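PDB 6GHS: TagI restriction endonuclease, which probably cleaves DNA carrying modified cytosines such as 5-methylcytosine, recognising the modified base through an SRA domain and cutting with an HNH nuclease domain. Local coordinates for residues 3-8 with 37-42; 54-59 with 138-143; 61-66 with 151-156; 78-83 with 144-149. All coordinates share one frame; numbering follows the deposited sequence.

Contact 1 (3-8 with 37-42)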
# COMPACT_ATOMS: atom_id res chain seq x y z
N TYR A 3 -14.27 24.22 17.30
CA TYR A 3 -13.52 23.00 16.96
C TYR A 3 -12.91 23.08 15.56
O TYR A 3 -13.57 23.49 14.61
CB TYR A 3 -14.43 21.78 17.04
CG TYR A 3 -13.72 20.47 16.83
CD1 TYR A 3 -12.93 19.93 17.84
CD2 TYR A 3 -13.83 19.75 15.63
CE1 TYR A 3 -12.27 18.73 17.67
CE2 TYR A 3 -13.16 18.54 15.45
CZ TYR A 3 -12.39 18.03 16.48
OH TYR A 3 -11.71 16.84 16.36
N LYS A 4 -11.65 22.67 15.47
CA LYS A 4 -10.90 22.58 14.22
C LYS A 4 -10.58 21.09 14.00
O LYS A 4 -9.91 20.46 14.83
CB LYS A 4 -9.63 23.45 14.34
CG LYS A 4 -8.55 23.31 13.25
CD LYS A 4 -8.83 24.11 11.98
CE LYS A 4 -7.54 24.43 11.20
NZ LYS A 4 -6.68 23.24 10.93
N ARG A 5 -11.08 20.52 12.89
CA ARG A 5 -10.91 19.09 12.60
C ARG A 5 -9.49 18.83 12.16
O ARG A 5 -9.01 19.40 11.18
CB ARG A 5 -11.88 18.60 11.52
CG ARG A 5 -12.03 17.08 11.54
CD ARG A 5 -13.12 16.57 10.62
NE ARG A 5 -14.43 17.15 10.93
CZ ARG A 5 -15.19 16.84 11.97
NH1 ARG A 5 -14.81 15.94 12.87
NH2 ARG A 5 -16.37 17.45 12.14
N THR A 6 -8.82 17.95 12.88
CA THR A 6 -7.38 17.82 12.74
C THR A 6 -6.96 16.38 12.93
O THR A 6 -7.36 15.74 13.90
CB THR A 6 -6.66 18.78 13.70
OG1 THR A 6 -6.79 20.12 13.20
CG2 THR A 6 -5.17 18.46 13.84
N PHE A 7 -6.16 15.91 11.99
CA PHE A 7 -5.78 14.52 11.93
C PHE A 7 -4.41 14.35 12.54
O PHE A 7 -3.50 15.13 12.26
CB PHE A 7 -5.77 14.05 10.48
CG PHE A 7 -7.08 14.24 9.78
CD1 PHE A 7 -8.08 13.29 9.87
CD2 PHE A 7 -7.32 15.40 9.04
CE1 PHE A 7 -9.29 13.47 9.23
CE2 PHE A 7 -8.53 15.60 8.39
CZ PHE A 7 -9.51 14.63 8.49
N GLY A 8 -4.28 13.32 13.36
CA GLY A 8 -3.04 12.99 14.02
C GLY A 8 -3.15 13.28 15.50
O GLY A 8 -4.25 13.50 16.02
N GLY A 37 -20.66 9.23 18.38
CA GLY A 37 -19.45 8.39 18.41
C GLY A 37 -18.38 8.84 17.44
O GLY A 37 -17.21 8.87 17.80
N ILE A 38 -18.78 9.21 16.23
CA ILE A 38 -17.84 9.58 15.19
C ILE A 38 -17.71 11.10 15.05
O ILE A 38 -18.69 11.80 14.85
CB ILE A 38 -18.26 8.97 13.84
CG1 ILE A 38 -18.39 7.46 13.97
CG2 ILE A 38 -17.25 9.32 12.74
CD1 ILE A 38 -19.15 6.79 12.85
N SER A 39 -16.47 11.58 15.16
CA SER A 39 -16.10 12.94 14.77
C SER A 39 -15.74 12.92 13.30
O SER A 39 -14.66 12.45 12.97
CB SER A 39 -14.89 13.40 15.58
OG SER A 39 -14.38 14.65 15.13
N GLY A 40 -16.60 13.42 12.42
CA GLY A 40 -16.27 13.37 11.00
C GLY A 40 -17.31 13.81 10.01
O GLY A 40 -18.50 13.94 10.33
N THR A 41 -16.85 14.00 8.77
CA THR A 41 -17.61 14.62 7.69
C THR A 41 -17.21 13.97 6.36
O THR A 41 -16.05 13.64 6.15
CB THR A 41 -17.35 16.15 7.71
OG1 THR A 41 -18.18 16.73 8.71
CG2 THR A 41 -17.68 16.85 6.40
N ALA A 42 -18.18 13.78 5.48
CA ALA A 42 -17.94 13.13 4.18
C ALA A 42 -16.87 13.81 3.34
O ALA A 42 -16.11 13.14 2.64
CB ALA A 42 -19.23 13.05 3.39
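R5 and G40 form the closest backbone pair, their CA atoms 8.0 Å apart, so loop 3-8 reaches strand 38-41 by its side chains, not by backbone pairing. R5 does most of the reaching. Its CG lies anti to the backbone N (chi1 -161°) and the chain bends at chi3 (-57°), which lays the guanidinium against the strand. The flat group is sandwiched. Y3 CE2 lies 4.0 Å above the plane of the R5 guanidinium near its rim, and on the opposite face G40 CA lies 3.5 Å from the plane, also off-centre. S39 comes to the edge, with its OG 2.6 Å from R5 NH1. R5 NH1 is also 3.1 Å from G40 N, but both are donors and no bond forms. T41 passes at a slant, its OG1 3.9 Å from R5 NH2. D47 ties the group together: OD1 makes a salt bridge with R5 NH1 and a hydrogen bond with S39 OG, while OD2 is hydrogen-bonded to Y3 OH. With a leucine in place of R5, D47 would probably lose its cationic mate and Q44 OE1 the NE donor that now meets it. D47 belongs to strand 45-51, which pairs antiparallel with strand 38-41 in the SRA-domain sheet. I38 of strand 38-41 packs on N91 and L94 of helix 89-100.

Contact 2 (54-59 with 138-143)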
# COMPACT_ATOMS: atom_id res chain seq x y z
N GLY A 54 -21.21 1.18 21.97
CA GLY A 54 -22.37 1.81 21.33
C GLY A 54 -23.30 0.84 20.62
O GLY A 54 -24.51 1.05 20.63
N TYR A 55 -22.74 -0.19 19.98
CA TYR A 55 -23.51 -1.32 19.43
C TYR A 55 -22.92 -2.62 19.96
O TYR A 55 -21.73 -2.68 20.28
CB TYR A 55 -23.46 -1.33 17.91
CG TYR A 55 -24.41 -0.39 17.22
CD1 TYR A 55 -24.15 0.98 17.17
CD2 TYR A 55 -25.57 -0.85 16.60
CE1 TYR A 55 -25.02 1.86 16.54
CE2 TYR A 55 -26.45 0.02 15.97
CZ TYR A 55 -26.17 1.38 15.94
OH TYR A 55 -27.02 2.26 15.31
N PRO A 56 -23.75 -3.69 20.03
CA PRO A 56 -23.21 -5.01 20.41
C PRO A 56 -22.51 -5.73 19.25
O PRO A 56 -21.95 -6.81 19.45
CB PRO A 56 -24.45 -5.79 20.87
CG PRO A 56 -25.64 -4.92 20.58
CD PRO A 56 -25.18 -3.79 19.71
N ASP A 57 -22.58 -5.15 18.05
CA ASP A 57 -21.83 -5.61 16.88
C ASP A 57 -20.33 -5.28 16.98
O ASP A 57 -19.51 -5.98 16.36
CB ASP A 57 -22.39 -4.97 15.61
CG ASP A 57 -23.84 -5.29 15.39
OD1 ASP A 57 -24.12 -6.28 14.69
OD2 ASP A 57 -24.70 -4.54 15.92
N ASP A 58 -20.00 -4.19 17.69
CA ASP A 58 -18.61 -3.76 17.95
C ASP A 58 -17.77 -4.91 18.53
O ASP A 58 -18.25 -5.64 19.40
CB ASP A 58 -18.55 -2.64 19.01
CG ASP A 58 -18.99 -1.27 18.51
OD1 ASP A 58 -19.25 -1.10 17.30
OD2 ASP A 58 -19.07 -0.35 19.36
N ARG A 59 -16.53 -5.07 18.06
CA ARG A 59 -15.58 -6.00 18.66
C ARG A 59 -14.31 -5.24 18.93
O ARG A 59 -13.91 -4.41 18.13
CB ARG A 59 -15.24 -7.17 17.73
CG ARG A 59 -16.41 -8.04 17.33
CD ARG A 59 -16.81 -9.05 18.40
NE ARG A 59 -18.07 -9.70 18.03
CZ ARG A 59 -19.29 -9.28 18.33
NH1 ARG A 59 -19.51 -8.18 19.06
NH2 ARG A 59 -20.34 -9.98 17.91
N HIS A 138 -27.42 -6.23 11.71
CA HIS A 138 -27.44 -5.91 13.14
C HIS A 138 -27.76 -7.16 13.96
O HIS A 138 -28.61 -7.95 13.56
CB HIS A 138 -28.52 -4.84 13.35
CG HIS A 138 -28.60 -4.32 14.75
ND1 HIS A 138 -27.49 -4.17 15.55
CD2 HIS A 138 -29.65 -3.85 15.45
CE1 HIS A 138 -27.87 -3.66 16.71
NE2 HIS A 138 -29.18 -3.45 16.67
N GLU A 139 -27.07 -7.34 15.08
CA GLU A 139 -27.26 -8.55 15.90
C GLU A 139 -28.63 -8.60 16.56
O GLU A 139 -29.32 -9.62 16.50
CB GLU A 139 -26.17 -8.67 16.96
CG GLU A 139 -24.89 -9.27 16.41
CD GLU A 139 -23.79 -9.39 17.45
OE1 GLU A 139 -23.96 -8.93 18.60
OE2 GLU A 139 -22.74 -9.95 17.09
N ASP A 140 -29.04 -7.49 17.16
CA ASP A 140 -30.34 -7.41 17.82
C ASP A 140 -31.52 -7.40 16.85
O ASP A 140 -32.62 -7.75 17.25
CB ASP A 140 -30.42 -6.19 18.76
CG ASP A 140 -29.40 -6.25 19.91
OD1 ASP A 140 -28.70 -7.28 20.08
OD2 ASP A 140 -29.31 -5.24 20.64
N ALA A 141 -31.31 -7.01 15.59
CA ALA A 141 -32.39 -6.98 14.59
C ALA A 141 -31.85 -7.25 13.19
O ALA A 141 -31.67 -6.33 12.40
CB ALA A 141 -33.11 -5.63 14.64
N PRO A 142 -31.61 -8.54 12.86
CA PRO A 142 -31.06 -8.93 11.57
C PRO A 142 -31.71 -8.35 10.30
O PRO A 142 -31.06 -8.30 9.27
CB PRO A 142 -31.19 -10.45 11.59
CG PRO A 142 -30.98 -10.80 13.02
CD PRO A 142 -31.65 -9.68 13.79
N GLN A 143 -32.97 -7.91 10.36
CA GLN A 143 -33.61 -7.29 9.19
C GLN A 143 -33.03 -5.92 8.79
O GLN A 143 -33.37 -5.39 7.72
CB GLN A 143 -35.16 -7.23 9.33
CG GLN A 143 -35.78 -6.18 10.25
CD GLN A 143 -35.87 -6.58 11.72
OE1 GLN A 143 -35.23 -7.53 12.18
NE2 GLN A 143 -36.67 -5.83 12.47
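D57 and H138 meet through a histidine-carboxylate hydrogen bond. H138 ND1 donates to D57 OD2 at 2.8 Å, with an N-H...O angle of 146°. The oxygen lies in the imidazole plane and uses its syn lone pair. D57 reaches this point with its CG anti to the carbonyl carbon (chi1 -58°). In H138 the CG is anti to the backbone N instead (chi1 -175°), and the two side chains cross at about a right angle. The other oxygen, D57 OD1, takes a weak bond from E139 N at 3.2 Å, so both carboxylate oxygens are used. Y55 turns its edge toward the face of H138 in an offset edge-to-face pair, with ring centroids 5.5 Å apart. Its OH is bonded further on, to Q80 OE1. Segment 54-59, which begins with the sequence GYPDD, lies in the SRA domain. In relatives such as UHRF1 the equivalent loop probably borders the pocket for the flipped modified cytosine, and the same is likely here. Segment 138-143 is the turn joining strands 122-137 and 145-153. At the more exposed side E139 meets R59. The salt bridge runs from R59 NH2 to E139 OE2 at 2.5 Å, and the hydrogen bond in it is weak. R59 NH1 donates to P56 O at 2.8 Å and to D58 O. These two bonds fix the turn of the guanidinium, one face of which has D57 O near its rim. P56 and D140 cross at a slant, P56 CG 3.7 Å from D140 OD2.

Contact 3 (61-66 with 151-156); sequences YGDEII and LVKIYD
The Y155 ring takes D63 at its edge, with D63 OD2 near the ring plane, and K153 over one face, where CG of K153 lies 4.1 Å above the centre. The carboxylate of D63 stands nearly upright to the ring, their planes 79° apart. Y155 OH makes a weak hydrogen bond to D63 OD1 at 2.9 Å. The K153 chain runs out extended past D63, its CG anti to the backbone N (chi1 -176°), and its NZ forms a salt bridge with E15. Residues 64-66 and 151-153 pair as antiparallel strands of the SRA-domain sheet. I65 and L151 are a hydrogen-bonded pair: I65 N donates to L151 O at 2.9 Å, and L151 N to I65 O at 2.8 Å. E64 and V152 form the next, non-hydrogen-bonded pair, and K153 N then bonds to D63 O at 3.0 Å. I65 and L151 point to one face of the sheet and touch through their CB atoms. E64 and V152 point to the other, where E64 OE2 bonds to Q150 NE2. Strand 145-153 lies between strands 64-68 and 122-137. On one face I65 packs on Y128 and L51, and L151 on I49. On the other V152 packs on V131.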
# COMPACT_ATOMS: atom_id res chain seq x y z
N TYR A 61 -10.29 -5.83 19.98
CA TYR A 61 -9.15 -6.73 20.15
C TYR A 61 -7.85 -5.95 20.46
O TYR A 61 -6.75 -6.45 20.22
CB TYR A 61 -8.98 -7.59 18.89
CG TYR A 61 -10.20 -8.40 18.49
CD1 TYR A 61 -10.75 -9.34 19.36
CD2 TYR A 61 -10.78 -8.25 17.23
CE1 TYR A 61 -11.86 -10.09 18.99
CE2 TYR A 61 -11.89 -9.00 16.85
CZ TYR A 61 -12.42 -9.92 17.73
OH TYR A 61 -13.52 -10.67 17.38
N GLY A 62 -7.99 -4.74 21.00
CA GLY A 62 -6.83 -3.92 21.36
C GLY A 62 -6.20 -3.25 20.16
O GLY A 62 -6.45 -2.07 19.91
N ASP A 63 -5.39 -4.00 19.43
CA ASP A 63 -4.74 -3.51 18.20
C ASP A 63 -5.64 -3.54 16.97
O ASP A 63 -5.37 -2.82 16.01
CB ASP A 63 -3.46 -4.30 17.91
CG ASP A 63 -2.27 -3.82 18.72
OD1 ASP A 63 -2.33 -2.73 19.34
OD2 ASP A 63 -1.25 -4.55 18.70
N GLU A 64 -6.67 -4.39 16.98
CA GLU A 64 -7.72 -4.42 15.95
C GLU A 64 -9.05 -3.98 16.57
O GLU A 64 -9.33 -4.29 17.73
CB GLU A 64 -7.90 -5.83 15.34
CG GLU A 64 -7.06 -6.16 14.10
CD GLU A 64 -7.77 -7.12 13.14
OE1 GLU A 64 -7.32 -8.27 12.96
OE2 GLU A 64 -8.81 -6.72 12.56
N ILE A 65 -9.87 -3.25 15.80
CA ILE A 65 -11.23 -2.87 16.20
C ILE A 65 -12.20 -3.00 15.05
O ILE A 65 -11.97 -2.46 13.96
CB ILE A 65 -11.34 -1.40 16.66
CG1 ILE A 65 -10.20 -1.03 17.60
CG2 ILE A 65 -12.68 -1.16 17.34
CD1 ILE A 65 -10.27 0.40 18.08
N ILE A 66 -13.31 -3.70 15.30
CA ILE A 66 -14.46 -3.69 14.42
C ILE A 66 -15.41 -2.65 15.00
O ILE A 66 -16.08 -2.93 15.99
CB ILE A 66 -15.15 -5.07 14.32
CG1 ILE A 66 -14.13 -6.19 14.09
CG2 ILE A 66 -16.18 -5.08 13.20
CD1 ILE A 66 -13.11 -5.89 13.01
N LEU A 151 -10.35 -1.18 12.07
CA LEU A 151 -9.28 -0.25 12.46
C LEU A 151 -8.09 -0.99 13.06
O LEU A 151 -8.27 -1.91 13.85
CB LEU A 151 -9.80 0.81 13.44
CG LEU A 151 -10.78 1.82 12.82
CD1 LEU A 151 -12.20 1.28 12.85
CD2 LEU A 151 -10.74 3.16 13.52
N VAL A 152 -6.89 -0.59 12.66
CA VAL A 152 -5.62 -1.23 13.05
C VAL A 152 -4.71 -0.18 13.65
O VAL A 152 -4.58 0.91 13.08
CB VAL A 152 -4.89 -1.85 11.84
CG1 VAL A 152 -3.52 -2.39 12.24
CG2 VAL A 152 -5.73 -2.95 11.20
N LYS A 153 -4.05 -0.50 14.75
CA LYS A 153 -3.21 0.49 15.40
C LYS A 153 -1.98 0.82 14.56
O LYS A 153 -1.26 -0.06 14.11
CB LYS A 153 -2.77 0.06 16.79
CG LYS A 153 -1.98 1.17 17.47
CD LYS A 153 -2.10 1.09 18.97
CE LYS A 153 -1.45 2.30 19.61
NZ LYS A 153 -1.64 2.16 21.08
N ILE A 154 -1.77 2.11 14.38
CA ILE A 154 -0.58 2.63 13.78
C ILE A 154 0.49 2.64 14.87
O ILE A 154 0.33 3.33 15.87
CB ILE A 154 -0.82 4.05 13.26
CG1 ILE A 154 -1.75 3.98 12.05
CG2 ILE A 154 0.48 4.75 12.90
CD1 ILE A 154 -2.48 5.27 11.80
N TYR A 155 1.55 1.86 14.66
CA TYR A 155 2.70 1.84 15.57
C TYR A 155 3.85 2.71 15.07
O TYR A 155 4.44 3.45 15.85
CB TYR A 155 3.16 0.41 15.86
CG TYR A 155 2.40 -0.21 17.00
CD1 TYR A 155 2.39 0.40 18.26
CD2 TYR A 155 1.66 -1.39 16.83
CE1 TYR A 155 1.68 -0.14 19.33
CE2 TYR A 155 0.94 -1.95 17.89
CZ TYR A 155 0.96 -1.32 19.14
OH TYR A 155 0.26 -1.84 20.21
N ASP A 156 4.15 2.62 13.78
CA ASP A 156 5.08 3.55 13.13
C ASP A 156 4.33 4.28 12.01
O ASP A 156 3.70 3.64 11.18
CB ASP A 156 6.28 2.78 12.58
CG ASP A 156 7.37 3.70 12.04
OD1 ASP A 156 7.67 4.75 12.67
OD2 ASP A 156 7.95 3.37 10.99

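Contact 4 (78-83 with 144-149); sequences KKQIRD and FRVCQF
F144 lays one face of its ring on the backbone of loop 78-83, at the point where strand 145-153 of the SRA-domain sheet begins. I81 C lies 3.4 Å above the ring plane of F144, and R82 N sits over the same face; both are offset toward the rim. The aromatic side chain thus packs on peptide groups. Its CG is anti to the carbonyl carbon (chi1 -62°), which turns the ring toward the loop. Q80, its chain bent at chi2, slides past it in the opposite direction, with Q80 CB 4.0 Å from F144 CD2. An alanine at F144 is likely to leave the 80-82 backbone without its cover and Q80 CB without its aromatic neighbour. R145, next along, leads its side chain away from the loop. Its guanidinium bonds to backbone oxygens of S300, L302 and P303 of the second subunit, so this strand start also lies at the dimer interface. D83 brings its carboxylate to the backbone of R145. Its OD1 also touches the aliphatic part of that side chain, at 3.3 Å from R145 CG. R145 N meets D83 OD1 nearly in line with its C-O bond, at 2.6 Å and with an N-H...O angle of 169°.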
# COMPACT_ATOMS: atom_id res chain seq x y z
N LYS A 78 -34.06 3.51 21.48
CA LYS A 78 -32.64 3.15 21.35
C LYS A 78 -32.47 1.82 20.60
O LYS A 78 -31.50 1.10 20.83
CB LYS A 78 -31.92 3.12 22.72
CG LYS A 78 -32.03 4.40 23.54
CD LYS A 78 -30.75 5.23 23.50
CE LYS A 78 -30.91 6.62 24.12
NZ LYS A 78 -31.51 7.62 23.19
N LYS A 79 -33.41 1.52 19.69
CA LYS A 79 -33.43 0.27 18.91
C LYS A 79 -33.42 0.62 17.44
O LYS A 79 -34.04 1.60 17.04
CB LYS A 79 -34.70 -0.55 19.21
CG LYS A 79 -34.73 -1.22 20.58
CD LYS A 79 -33.85 -2.46 20.66
CE LYS A 79 -33.73 -2.95 22.10
NZ LYS A 79 -32.99 -4.24 22.21
N GLN A 80 -32.73 -0.19 16.63
CA GLN A 80 -32.66 0.02 15.18
C GLN A 80 -34.04 -0.02 14.53
O GLN A 80 -34.79 -0.96 14.76
CB GLN A 80 -31.75 -1.03 14.51
CG GLN A 80 -30.26 -0.72 14.57
CD GLN A 80 -29.82 0.40 13.64
OE1 GLN A 80 -29.08 1.28 14.05
NE2 GLN A 80 -30.25 0.35 12.38
N ILE A 81 -34.35 1.00 13.74
CA ILE A 81 -35.62 1.07 12.98
C ILE A 81 -35.47 1.25 11.46
O ILE A 81 -36.49 1.28 10.76
CB ILE A 81 -36.55 2.19 13.53
CG1 ILE A 81 -35.93 3.59 13.36
CG2 ILE A 81 -36.89 1.93 14.99
CD1 ILE A 81 -36.95 4.68 13.04
N ARG A 82 -34.24 1.40 10.96
CA ARG A 82 -33.96 1.46 9.52
C ARG A 82 -32.48 1.21 9.23
O ARG A 82 -31.66 1.17 10.15
CB ARG A 82 -34.43 2.79 8.89
CG ARG A 82 -33.73 4.05 9.39
CD ARG A 82 -34.06 5.26 8.53
NE ARG A 82 -33.36 6.46 8.99
CZ ARG A 82 -32.05 6.73 8.82
NH1 ARG A 82 -31.23 5.88 8.18
NH2 ARG A 82 -31.55 7.86 9.31
N ASP A 83 -32.16 1.01 7.94
CA ASP A 83 -30.79 0.68 7.49
C ASP A 83 -29.84 1.87 7.61
O ASP A 83 -30.25 3.01 7.44
CB ASP A 83 -30.79 0.23 6.01
CG ASP A 83 -31.30 -1.20 5.82
OD1 ASP A 83 -31.09 -2.04 6.71
OD2 ASP A 83 -31.88 -1.48 4.74
N PHE A 144 -32.18 -5.34 9.66
CA PHE A 144 -31.53 -4.06 9.40
C PHE A 144 -30.02 -4.19 9.23
O PHE A 144 -29.35 -4.93 9.96
CB PHE A 144 -31.82 -3.06 10.51
CG PHE A 144 -33.27 -2.74 10.66
CD1 PHE A 144 -33.97 -2.17 9.61
CD2 PHE A 144 -33.94 -3.01 11.86
CE1 PHE A 144 -35.32 -1.88 9.73
CE2 PHE A 144 -35.29 -2.72 11.99
CZ PHE A 144 -35.98 -2.15 10.92
N ARG A 145 -29.51 -3.42 8.28
CA ARG A 145 -28.11 -3.39 7.93
C ARG A 145 -27.42 -2.30 8.72
O ARG A 145 -27.98 -1.21 8.90
CB ARG A 145 -27.94 -3.10 6.43
CG ARG A 145 -28.71 -4.01 5.47
CD ARG A 145 -28.08 -5.39 5.38
NE ARG A 145 -26.95 -5.44 4.45
CZ ARG A 145 -26.02 -6.39 4.43
NH1 ARG A 145 -26.04 -7.43 5.29
NH2 ARG A 145 -25.05 -6.32 3.53
N VAL A 146 -26.20 -2.58 9.15
CA VAL A 146 -25.32 -1.56 9.71
C VAL A 146 -24.01 -1.53 8.94
O VAL A 146 -23.59 -2.52 8.33
CB VAL A 146 -25.00 -1.78 11.20
CG1 VAL A 146 -26.23 -1.49 12.03
CG2 VAL A 146 -24.47 -3.20 11.47
N CYS A 147 -23.36 -0.37 9.00
CA CYS A 147 -22.07 -0.14 8.41
C CYS A 147 -20.98 -0.50 9.41
O CYS A 147 -21.13 -0.23 10.59
CB CYS A 147 -21.97 1.34 8.07
SG CYS A 147 -20.60 1.69 6.98
N GLN A 148 -19.88 -1.10 8.97
CA GLN A 148 -18.79 -1.48 9.88
C GLN A 148 -17.41 -1.19 9.31
O GLN A 148 -17.21 -1.18 8.10
CB GLN A 148 -18.89 -2.95 10.26
CG GLN A 148 -19.75 -3.19 11.48
CD GLN A 148 -19.80 -4.66 11.88
OE1 GLN A 148 -19.85 -5.55 11.03
NE2 GLN A 148 -19.80 -4.91 13.18
N PHE A 149 -16.46 -0.96 10.20
CA PHE A 149 -15.11 -0.57 9.83
C PHE A 149 -14.12 -1.46 10.55
O PHE A 149 -14.38 -1.93 11.66
CB PHE A 149 -14.88 0.91 10.17
CG PHE A 149 -15.88 1.83 9.54
CD1 PHE A 149 -17.10 2.08 10.15
CD2 PHE A 149 -15.62 2.44 8.31
CE1 PHE A 149 -18.02 2.92 9.56
CE2 PHE A 149 -16.55 3.27 7.71
CZ PHE A 149 -17.75 3.52 8.33

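How the contacts relate
All four contacts lie in the SRA domain and are partly buried. Contact 1 is nearest the chain centre, about 12 Å away; contacts 2 and 4 lie about 26 and 24 Å out. Contacts 3 and 4 use strand 145-153. Contact 3 is backbone sheet pairing; contact 4 sets a strand-side ring on a loop and a loop carboxylate on the strand backbone. Contacts 2 and 4 are neighbours, their centres about 7 Å apart, and H138 N bonds to F144 O between them. R59 O to I66 N joins contacts 2 and 3. Contacts 1 and 2 rely on charged groups, and contact 1 touches none of the others. Contacts 3 and 4 reach the second subunit.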